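Local atomic coordinates of aminopeptidase-like protein (Chaetomium thermophilum, PDB entry 5JM6), a protein that probably works as a zinc metalloaminopeptidase of the M18 family and assembles into dodecamers linked to the Cvt pathway of selective autophagy. Residues I134-A139 / A302-D307. Numbering follows the deposited sequence.
Sequences IDALTA and AGRIDD. With ZN (zinc ion), chain G; ZN (zinc ion), chain H.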
ATOM      1  N   ILE A 134      20.712  39.712  13.850  1.00 33.13           N
ATOM      2  CA  ILE A 134      22.089  39.237  13.744  1.00 34.52           C
ATOM      3  C   ILE A 134      22.358  37.821  14.274  1.00 34.35           C
ATOM      4  O   ILE A 134      23.513  37.402  14.347  1.00 37.71           O
ATOM      5  CB  ILE A 134      23.055  40.220  14.412  1.00 30.03           C
ATOM      6  CG1 ILE A 134      22.578  40.588  15.811  1.00 29.66           C
ATOM      7  CG2 ILE A 134      23.176  41.476  13.565  1.00 27.77           C
ATOM      8  CD1 ILE A 134      23.585  41.414  16.569  1.00 29.13           C
ATOM      9  N   ASP A 135      21.322  37.106  14.698  1.00 37.01           N
ATOM     10  CA  ASP A 135      21.500  35.689  15.004  1.00 42.83           C
ATOM     11  C   ASP A 135      21.525  34.897  13.703  1.00 47.62           C
ATOM     12  O   ASP A 135      20.971  35.332  12.694  1.00 46.95           O
ATOM     13  CB  ASP A 135      20.392  35.167  15.916  1.00 48.97           C
ATOM     14  CG  ASP A 135      19.070  35.026  15.195  1.00 53.87           C
ATOM     15  OD1 ASP A 135      18.634  36.008  14.558  1.00 53.87           O
ATOM     16  OD2 ASP A 135      18.474  33.930  15.255  1.00 57.05           O
ATOM     17  N   ALA A 136      22.136  33.721  13.733  1.00 49.44           N
ATOM     18  CA  ALA A 136      22.214  32.851  12.570  1.00 48.05           C
ATOM     19  C   ALA A 136      22.037  31.413  13.011  1.00 45.72           C
ATOM     20  O   ALA A 136      22.253  31.103  14.166  1.00 53.32           O
ATOM     21  CB  ALA A 136      23.544  33.027  11.873  1.00 43.63           C
ATOM     22  N   LEU A 137      21.651  30.528  12.103  1.00 53.91           N
ATOM     23  CA  LEU A 137      21.482  29.136  12.480  1.00 54.70           C
ATOM     24  C   LEU A 137      22.833  28.662  12.958  1.00 49.37           C
ATOM     25  O   LEU A 137      23.833  28.880  12.298  1.00 50.70           O
ATOM     26  CB  LEU A 137      21.026  28.305  11.286  1.00 52.80           C
ATOM     27  CG  LEU A 137      19.527  28.280  11.012  1.00 57.89           C
ATOM     28  CD1 LEU A 137      19.054  29.660  10.601  1.00 57.38           C
ATOM     29  CD2 LEU A 137      19.230  27.281   9.915  1.00 60.17           C
ATOM     30  N   THR A 138      22.856  27.999  14.104  1.00 49.34           N
ATOM     31  CA  THR A 138      24.104  27.551  14.712  1.00 49.80           C
ATOM     32  C   THR A 138      23.834  26.427  15.711  1.00 47.75           C
ATOM     33  O   THR A 138      22.684  26.165  16.057  1.00 56.68           O
ATOM     34  CB  THR A 138      24.840  28.720  15.402  1.00 49.20           C
ATOM     35  OG1 THR A 138      26.193  28.342  15.688  1.00 45.13           O
ATOM     36  CG2 THR A 138      24.132  29.131  16.684  1.00 46.74           C
ATOM     37  N   ALA A 139      24.887  25.736  16.137  1.00 33.39           N
ATOM     38  CA  ALA A 139      24.737  24.619  17.067  1.00 40.88           C
ATOM     39  C   ALA A 139      25.359  24.935  18.423  1.00 39.26           C
ATOM     40  O   ALA A 139      26.579  25.004  18.554  1.00 37.31           O
ATOM     41  CB  ALA A 139      25.359  23.361  16.482  1.00 43.55           C
ATOM     42  N   ALA A 302      30.067  32.610   1.849  1.00 35.27           N
ATOM     43  CA  ALA A 302      30.182  32.722   3.296  1.00 35.01           C
ATOM     44  C   ALA A 302      29.000  32.064   3.987  1.00 36.29           C
ATOM     45  O   ALA A 302      27.930  31.911   3.398  1.00 34.84           O
ATOM     46  CB  ALA A 302      30.291  34.180   3.707  1.00 36.05           C
ATOM     47  N   GLY A 303      29.201  31.677   5.241  1.00 37.51           N
ATOM     48  CA  GLY A 303      28.127  31.145   6.055  1.00 38.81           C
ATOM     49  C   GLY A 303      27.573  32.205   6.984  1.00 41.94           C
ATOM     50  O   GLY A 303      28.211  33.237   7.194  1.00 47.45           O
ATOM     51  N   ARG A 304      26.397  31.929   7.547  1.00 43.69           N
ATOM     52  CA  ARG A 304      25.680  32.837   8.449  1.00 42.16           C
ATOM     53  C   ARG A 304      25.212  34.107   7.752  1.00 44.07           C
ATOM     54  O   ARG A 304      25.110  35.163   8.379  1.00 44.92           O
ATOM     55  CB  ARG A 304      26.543  33.218   9.653  1.00 39.95           C
ATOM     56  CG  ARG A 304      27.205  32.052  10.344  1.00 44.28           C
ATOM     57  CD  ARG A 304      28.256  32.549  11.317  1.00 39.95           C
ATOM     58  NE  ARG A 304      29.531  32.810  10.656  1.00 43.03           N
ATOM     59  CZ  ARG A 304      30.394  31.861  10.310  1.00 47.83           C
ATOM     60  NH1 ARG A 304      30.114  30.589  10.559  1.00 43.45           N
ATOM     61  NH2 ARG A 304      31.536  32.180   9.715  1.00 49.73           N
ATOM     62  N   ILE A 305      24.915  34.004   6.464  1.00 45.82           N
ATOM     63  CA  ILE A 305      24.430  35.159   5.733  1.00 41.42           C
ATOM     64  C   ILE A 305      22.990  35.490   6.127  1.00 49.05           C
ATOM     65  O   ILE A 305      22.600  36.656   6.017  1.00 49.07           O
ATOM     66  CB  ILE A 305      24.528  34.962   4.199  1.00 44.56           C
ATOM     67  CG1 ILE A 305      25.972  34.684   3.785  1.00 41.67           C
ATOM     68  CG2 ILE A 305      24.051  36.201   3.453  1.00 41.70           C
ATOM     69  CD1 ILE A 305      26.198  34.785   2.287  1.00 40.10           C
ATOM     70  N   ASP A 306      22.213  34.527   6.651  1.00 56.02           N
ATOM     71  CA  ASP A 306      20.821  34.883   6.917  1.00 56.86           C
ATOM     72  C   ASP A 306      20.914  35.965   7.983  1.00 60.87           C
ATOM     73  O   ASP A 306      21.127  35.735   9.179  1.00 53.61           O
ATOM     74  CB  ASP A 306      19.966  33.678   7.375  1.00 70.11           C
ATOM     75  CG  ASP A 306      18.470  34.031   7.549  1.00 70.87           C
ATOM     76  OD1 ASP A 306      18.151  35.099   8.107  1.00 62.98           O
ATOM     77  OD2 ASP A 306      17.597  33.251   7.111  1.00 57.01           O
ATOM     78  N   ASP A 307      20.699  37.151   7.421  1.00 64.36           N
ATOM     79  CA  ASP A 307      20.740  38.518   7.952  1.00 46.09           C
ATOM     80  C   ASP A 307      21.983  39.161   8.566  1.00 43.17           C
ATOM     81  O   ASP A 307      21.931  40.357   8.829  1.00 44.76           O
ATOM     82  CB  ASP A 307      19.603  38.745   8.918  1.00 47.13           C
ATOM     83  CG  ASP A 307      18.606  39.727   8.354  1.00 51.59           C
ATOM     84  OD1 ASP A 307      18.764  40.065   7.163  1.00 54.59           O
ATOM     85  OD2 ASP A 307      17.713  40.198   9.078  1.00 53.12           O
TER
HETATM   86 ZN    ZN G 601      17.069  32.412   8.630  1.00111.48          ZN
HETATM   87 ZN    ZN H 602      16.499  36.154   8.309  1.00 71.99          ZN
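Ala136 and Arg304 meet methyl against methylene, CB of Ala136 lying 3.7 Å from CB of Arg304, and this small apolar touch marks where the 134-139 loop meets the turn leading into helix 305-320. Beyond CG, which stays 4.1 Å from CB of Ala136, the chain of Arg304 runs away from the loop. Beside this touch two carbonyl oxygens, Asp135 O and Asp306 O, lie 3.5 Å apart, a proximity of acceptors and not a bond.

What the turn carries is a carboxylate bridging two zincs, as in other cocatalytic dizinc exopeptidases and consistent with the M18 family. Asp306 holds its carboxylate out with chi1 near 180° (-175°), and the turn at chi2 (-43°) gives one oxygen to each metal: OD2 of Asp306 binds one zinc at 1.8 Å, and OD1 of Asp306 the other at 2.0 Å. His133 and Asp391 join the OD1-bound zinc, Glu340 and His485 the OD2-bound one. Leu137 CD1 lies 3.9 Å from that latter zinc, and its side chain also touches Glu340.

The second shell lies in both segments. Asp135 OD1 accepts from His133 ND1 and from the backbone N of Glu339, while its OD2 pairs with Tyr161 OH; Asp307 OD2 accepts a hydrogen bond from the backbone N of His133. One histidine ligand is thus gripped from both segments, and the Asp135-His133-zinc triad would be expected to orient its imidazole and strengthen it as a donor to the metal.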